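Local structure of M32 carboxypeptidase (Chitinophagaceae bacterium, 7A03) at residues A[291-296]-A[416-421]; A[344-349]-A[355-360]. The protein probably hydrolyses peptides from their C-terminal end, as a metallocarboxypeptidase of the M32 (carboxypeptidase Taq) family. All blocks are in the same frame, centred on the assembly; numbering follows the deposited sequence.

Overall arrangement
Both contacts belong to a mostly helical M32 carboxypeptidase chain. From the N terminus, the chain passes helix 258-277, whose HExxH sequence is probably the zinc-binding motif of this family, though no metal is bound to it here. It then reaches 291-296, which leads into helix 293-307 and later meets 416-421, which leads into helix 420-439. Interaction 1 therefore closes a long, largely helical loop. Interaction 2 is nested inside it: segment 344-349, in the loop after helix 334-341, folds back on 355-360, which leads into helix 358-374, closing a short loop of five residues. The two centres lie about 19 Å apart and the nearest atoms about 6 Å apart, without touching. Helix 358-374 also packs against Phe416, Phe419 and Pro420.

Interaction 1: A[291-296]-A[416-421]; sequences ASLGIH and FGYFPT
Leu293 meets Tyr418 and Thr421 where the segments leading into two helices of this M32 metallopeptidase fold, 293-307 and 420-439, come together. The methyl CD1 of Leu293 lies over one face of the Tyr418 ring, a CH-pi contact with CD1 4.1 Å from the ring centroid and 27° off the normal. Its closest ring atom is CE2 of Tyr418, 3.7 Å from Leu293 CD1. The two side chains cross at about a right angle. With its CG anti to the backbone N (chi1 -168°), Tyr418 reaches across to meet this methyl. Nearer the backbone, CB of Leu293 packs on CB of Thr421 at 4.2 Å. Gly294 passes close enough for its CA to lie 4.1 Å from Thr421 O. An alanine here in place of Tyr418 removes the ring, which is likely to open a gap beside Leu293 CD1 and leave that methyl without its aromatic partner. Further out, Leu293 also touches Tyr164 of helix 157-164, and Thr421 touches Glu165. The Leu293 side chain lies near, without touching, the probable metal-binding HExxH motif of helix 258-277. Ser292 is the N-cap of helix 293-307: its OG accepts from Ile295 N and also bonds to Glu165. On the other segment, Tyr418 O is gripped twice, by Thr421 N and by the Thr421 hydroxyl. Thr421 OG1 donates to Tyr418 O at 2.7 Å, in the carbonyl plane.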
loop_
_atom_site.group_PDB
_atom_site.type_symbol
_atom_site.label_atom_id
_atom_site.label_comp_id
_atom_site.label_asym_id
_atom_site.label_seq_id
_atom_site.Cartn_x
_atom_site.Cartn_y
_atom_site.Cartn_z
ATOM N N ALA A 291 -3.809 8.437 7.195
ATOM C CA ALA A 291 -4.762 7.819 8.118
ATOM C C ALA A 291 -4.432 6.358 8.395
ATOM O O ALA A 291 -4.635 5.878 9.519
ATOM C CB ALA A 291 -6.193 7.967 7.598
ATOM N N SER A 292 -3.937 5.633 7.392
ATOM C CA SER A 292 -3.637 4.209 7.529
ATOM C C SER A 292 -3.044 3.728 6.214
ATOM O O SER A 292 -3.124 4.416 5.189
ATOM C CB SER A 292 -4.875 3.371 7.830
ATOM O OG SER A 292 -5.598 3.124 6.630
ATOM N N LEU A 293 -2.458 2.523 6.251
ATOM C CA LEU A 293 -1.916 1.918 5.037
ATOM C C LEU A 293 -3.018 1.665 4.022
ATOM O O LEU A 293 -2.824 1.872 2.819
ATOM C CB LEU A 293 -1.227 0.589 5.358
ATOM C CG LEU A 293 0.184 0.595 5.951
ATOM C CD1 LEU A 293 0.593 -0.844 6.243
ATOM C CD2 LEU A 293 1.170 1.242 5.006
ATOM N N GLY A 294 -4.179 1.215 4.492
ATOM C CA GLY A 294 -5.298 0.994 3.585
ATOM C C GLY A 294 -5.777 2.264 2.904
ATOM O O GLY A 294 -6.039 2.270 1.703
ATOM N N ILE A 295 -5.894 3.358 3.655
ATOM C CA ILE A 295 -6.293 4.618 3.031
ATOM C C ILE A 295 -5.208 5.106 2.062
ATOM O O ILE A 295 -5.498 5.595 0.961
ATOM C CB ILE A 295 -6.687 5.658 4.105
ATOM C CG1 ILE A 295 -7.904 5.186 4.928
ATOM C CG2 ILE A 295 -6.922 7.037 3.463
ATOM C CD1 ILE A 295 -9.177 4.929 4.093
ATOM N N HIS A 296 -3.935 4.946 2.425
ATOM C CA HIS A 296 -2.900 5.335 1.475
ATOM C C HIS A 296 -3.006 4.515 0.184
ATOM O O HIS A 296 -2.940 5.057 -0.941
ATOM C CB HIS A 296 -1.525 5.176 2.125
ATOM C CG HIS A 296 -0.592 6.302 1.822
ATOM N ND1 HIS A 296 -0.463 6.850 0.563
ATOM C CD2 HIS A 296 0.225 7.014 2.630
ATOM C CE1 HIS A 296 0.409 7.846 0.608
ATOM N NE2 HIS A 296 0.838 7.965 1.852
ATOM N N PHE A 416 3.339 -9.602 9.612
ATOM C CA PHE A 416 2.128 -10.410 9.632
ATOM C C PHE A 416 0.948 -9.490 9.915
ATOM O O PHE A 416 1.006 -8.650 10.819
ATOM C CB PHE A 416 2.231 -11.501 10.709
ATOM C CG PHE A 416 3.094 -12.672 10.303
ATOM C CD1 PHE A 416 4.474 -12.550 10.248
ATOM C CD2 PHE A 416 2.516 -13.884 9.941
ATOM C CE1 PHE A 416 5.267 -13.622 9.872
ATOM C CE2 PHE A 416 3.304 -14.960 9.565
ATOM C CZ PHE A 416 4.674 -14.826 9.521
ATOM N N GLY A 417 -0.137 -9.677 9.163
ATOM C CA GLY A 417 -1.266 -8.784 9.208
ATOM C C GLY A 417 -1.194 -7.641 8.217
ATOM O O GLY A 417 -2.083 -6.778 8.228
ATOM N N TYR A 418 -0.176 -7.618 7.350
ATOM C CA TYR A 418 0.075 -6.541 6.400
ATOM C C TYR A 418 -0.693 -6.747 5.099
ATOM O O TYR A 418 -1.324 -5.819 4.582
ATOM C CB TYR A 418 1.584 -6.483 6.109
ATOM C CG TYR A 418 2.076 -5.252 5.373
ATOM C CD1 TYR A 418 1.793 -5.047 4.030
ATOM C CD2 TYR A 418 2.865 -4.311 6.023
ATOM C CE1 TYR A 418 2.260 -3.922 3.361
ATOM C CE2 TYR A 418 3.335 -3.189 5.366
ATOM C CZ TYR A 418 3.025 -2.997 4.046
ATOM O OH TYR A 418 3.498 -1.873 3.407
ATOM N N PHE A 419 -0.648 -7.961 4.566
ATOM C CA PHE A 419 -1.209 -8.199 3.241
ATOM C C PHE A 419 -2.651 -7.716 3.057
ATOM O O PHE A 419 -2.949 -7.157 1.981
ATOM C CB PHE A 419 -1.082 -9.689 2.877
ATOM C CG PHE A 419 0.287 -10.099 2.411
ATOM C CD1 PHE A 419 0.841 -9.552 1.262
ATOM C CD2 PHE A 419 1.004 -11.070 3.101
ATOM C CE1 PHE A 419 2.118 -9.946 0.825
ATOM C CE2 PHE A 419 2.262 -11.469 2.669
ATOM C CZ PHE A 419 2.819 -10.910 1.528
ATOM N N PRO A 420 -3.578 -7.894 4.013
ATOM C CA PRO A 420 -4.962 -7.468 3.744
ATOM C C PRO A 420 -5.081 -6.003 3.354
ATOM O O PRO A 420 -6.000 -5.657 2.596
ATOM C CB PRO A 420 -5.693 -7.774 5.061
ATOM C CG PRO A 420 -4.903 -8.861 5.685
ATOM C CD PRO A 420 -3.468 -8.573 5.323
ATOM N N THR A 421 -4.167 -5.139 3.827
ATOM C CA THR A 421 -4.282 -3.717 3.522
ATOM C C THR A 421 -4.260 -3.452 2.021
ATOM O O THR A 421 -4.929 -2.520 1.561
ATOM C CB THR A 421 -3.217 -2.891 4.250
ATOM O OG1 THR A 421 -1.911 -3.254 3.787
ATOM C CG2 THR A 421 -3.318 -3.114 5.751
#

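Interaction 2: A[344-349]-A[355-360]; sequences VQPSLI and EITYHF
Thr357, Val344 and Ile356 carry most of this contact, in which the loop after helix 334-341 folds back on the turn leading into helix 358-374 of the M32 fold. The methyl CG2 of Thr357 sits against the Pro346 backbone, 3.8 Å from Pro346 N, and comes near the proline ring, with Thr357 CG2 4.3 Å from Pro346 CG. Val344 supplies the apolar half. Its CG2 packs on CG1 of Ile356 at 3.8 Å, and the two side chains cross obliquely. The other branch, CG1 of Val344, lies 4.2 Å from CG2 of Thr357, which puts Val344 in touch with both residues. Helix 486-497 extends this patch, since Phe497 touches both Val344 and Ile356. Val344 also rests on Leu188 of helix 170-192.

The polar side is built round Thr357 OG1. With chi1 at 62°, OG1 lies between the backbone N and carbonyl carbon, and CG2 is left to face the proline. OG1 bonds to Asp354, whose carboxylate also takes the N-H groups of Gln345 and Ile356. Asp354 thus ties the loop to the turn. A water bridges the remaining separation between the segments. It donates to Thr357 OG1 at 2.8 Å and binds Ser347 OG at 2.8 Å. A weak third bond runs from the water to Ser347 O, at 3.4 Å.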
loop_
_atom_site.group_PDB
_atom_site.type_symbol
_atom_site.label_atom_id
_atom_site.label_comp_id
_atom_site.label_asym_id
_atom_site.label_seq_id
_atom_site.Cartn_x
_atom_site.Cartn_y
_atom_site.Cartn_z
ATOM N N VAL A 344 -7.011 -9.461 -17.831
ATOM C CA VAL A 344 -7.162 -10.263 -16.617
ATOM C C VAL A 344 -6.707 -11.686 -16.899
ATOM O O VAL A 344 -7.167 -12.317 -17.862
ATOM C CB VAL A 344 -8.614 -10.236 -16.113
ATOM C CG1 VAL A 344 -8.866 -11.358 -15.107
ATOM C CG2 VAL A 344 -8.923 -8.892 -15.498
ATOM N N GLN A 345 -5.831 -12.206 -16.030
ATOM C CA GLN A 345 -5.259 -13.524 -16.250
ATOM C C GLN A 345 -4.782 -14.092 -14.921
ATOM O O GLN A 345 -3.913 -13.494 -14.281
ATOM C CB GLN A 345 -4.065 -13.383 -17.190
ATOM C CG GLN A 345 -3.380 -14.679 -17.549
ATOM C CD GLN A 345 -2.614 -14.565 -18.849
ATOM O OE1 GLN A 345 -3.205 -14.485 -19.924
ATOM N NE2 GLN A 345 -1.286 -14.535 -18.756
ATOM N N PRO A 346 -5.316 -15.227 -14.481
ATOM C CA PRO A 346 -4.741 -15.899 -13.305
ATOM C C PRO A 346 -3.255 -16.148 -13.519
ATOM O O PRO A 346 -2.826 -16.563 -14.600
ATOM C CB PRO A 346 -5.533 -17.208 -13.231
ATOM C CG PRO A 346 -6.844 -16.882 -13.906
ATOM C CD PRO A 346 -6.490 -15.939 -15.020
ATOM N N SER A 347 -2.461 -15.846 -12.492
ATOM C CA SER A 347 -1.013 -15.935 -12.609
ATOM C C SER A 347 -0.409 -16.232 -11.238
ATOM O O SER A 347 -1.103 -16.270 -10.218
ATOM C CB SER A 347 -0.449 -14.688 -13.289
ATOM O OG SER A 347 -0.704 -13.529 -12.517
ATOM N N LEU A 348 0.907 -16.435 -11.223
ATOM C CA LEU A 348 1.603 -16.953 -10.051
ATOM C C LEU A 348 2.113 -15.871 -9.105
ATOM O O LEU A 348 2.182 -16.112 -7.893
ATOM C CB LEU A 348 2.782 -17.822 -10.501
ATOM C CG LEU A 348 2.373 -19.140 -11.166
ATOM C CD1 LEU A 348 3.502 -19.705 -12.008
ATOM C CD2 LEU A 348 1.963 -20.140 -10.105
ATOM N N ILE A 349 2.461 -14.694 -9.623
ATOM C CA ILE A 349 3.179 -13.668 -8.871
ATOM C C ILE A 349 2.226 -12.531 -8.538
ATOM O O ILE A 349 1.694 -11.871 -9.443
ATOM C CB ILE A 349 4.396 -13.146 -9.647
ATOM C CG1 ILE A 349 5.316 -14.308 -10.037
ATOM C CG2 ILE A 349 5.129 -12.077 -8.830
ATOM C CD1 ILE A 349 5.871 -15.083 -8.843
ATOM N N GLU A 355 -5.884 -6.404 -11.536
ATOM C CA GLU A 355 -6.663 -5.919 -10.394
ATOM C C GLU A 355 -7.788 -6.860 -9.960
ATOM O O GLU A 355 -8.401 -6.613 -8.912
ATOM C CB GLU A 355 -7.220 -4.509 -10.661
ATOM C CG GLU A 355 -8.366 -4.473 -11.655
ATOM C CD GLU A 355 -8.849 -3.054 -11.971
ATOM O OE1 GLU A 355 -9.019 -2.231 -11.036
ATOM O OE2 GLU A 355 -9.070 -2.780 -13.168
ATOM N N ILE A 356 -8.100 -7.910 -10.720
ATOM C CA ILE A 356 -9.119 -8.857 -10.276
ATOM C C ILE A 356 -8.442 -9.993 -9.529
ATOM O O ILE A 356 -8.702 -10.216 -8.338
ATOM C CB ILE A 356 -9.979 -9.396 -11.436
ATOM C CG1 ILE A 356 -10.654 -8.238 -12.174
ATOM C CG2 ILE A 356 -11.004 -10.391 -10.923
ATOM C CD1 ILE A 356 -11.561 -7.405 -11.292
ATOM N N THR A 357 -7.561 -10.713 -10.224
ATOM C CA THR A 357 -6.914 -11.863 -9.605
ATOM C C THR A 357 -6.037 -11.468 -8.423
ATOM O O THR A 357 -5.814 -12.305 -7.542
ATOM C CB THR A 357 -6.090 -12.638 -10.639
ATOM O OG1 THR A 357 -5.057 -11.785 -11.151
ATOM C CG2 THR A 357 -6.974 -13.136 -11.767
ATOM N N TYR A 358 -5.554 -10.217 -8.379
ATOM C CA TYR A 358 -4.735 -9.753 -7.256
ATOM C C TYR A 358 -5.341 -10.153 -5.914
ATOM O O TYR A 358 -4.630 -10.593 -4.996
ATOM C CB TYR A 358 -4.602 -8.224 -7.310
ATOM C CG TYR A 358 -3.583 -7.655 -6.336
ATOM C CD1 TYR A 358 -3.942 -7.340 -5.024
ATOM C CD2 TYR A 358 -2.273 -7.437 -6.730
ATOM C CE1 TYR A 358 -3.020 -6.841 -4.130
ATOM C CE2 TYR A 358 -1.338 -6.927 -5.849
ATOM C CZ TYR A 358 -1.720 -6.626 -4.555
ATOM O OH TYR A 358 -0.800 -6.119 -3.660
ATOM N N HIS A 359 -6.663 -10.024 -5.790
ATOM C CA HIS A 359 -7.292 -10.213 -4.494
ATOM C C HIS A 359 -7.337 -11.671 -4.069
ATOM O O HIS A 359 -7.330 -11.951 -2.867
ATOM C CB HIS A 359 -8.623 -9.467 -4.465
ATOM C CG HIS A 359 -8.458 -8.043 -4.889
ATOM N ND1 HIS A 359 -7.799 -7.119 -4.103
ATOM C CD2 HIS A 359 -8.758 -7.410 -6.048
ATOM C CE1 HIS A 359 -7.732 -5.967 -4.748
ATOM N NE2 HIS A 359 -8.312 -6.112 -5.928
ATOM N N PHE A 360 -7.261 -12.607 -5.019
ATOM C CA PHE A 360 -7.079 -13.994 -4.604
ATOM C C PHE A 360 -5.708 -14.201 -3.974
ATOM O O PHE A 360 -5.595 -14.865 -2.932
ATOM C CB PHE A 360 -7.331 -14.943 -5.766
ATOM C CG PHE A 360 -8.783 -15.042 -6.138
ATOM C CD1 PHE A 360 -9.355 -14.111 -6.991
ATOM C CD2 PHE A 360 -9.587 -16.019 -5.580
ATOM C CE1 PHE A 360 -10.703 -14.185 -7.311
ATOM C CE2 PHE A 360 -10.924 -16.094 -5.896
ATOM C CZ PHE A 360 -11.478 -15.179 -6.757
HETATM O O HOH W 1 -2.923 -13.496 -10.863
#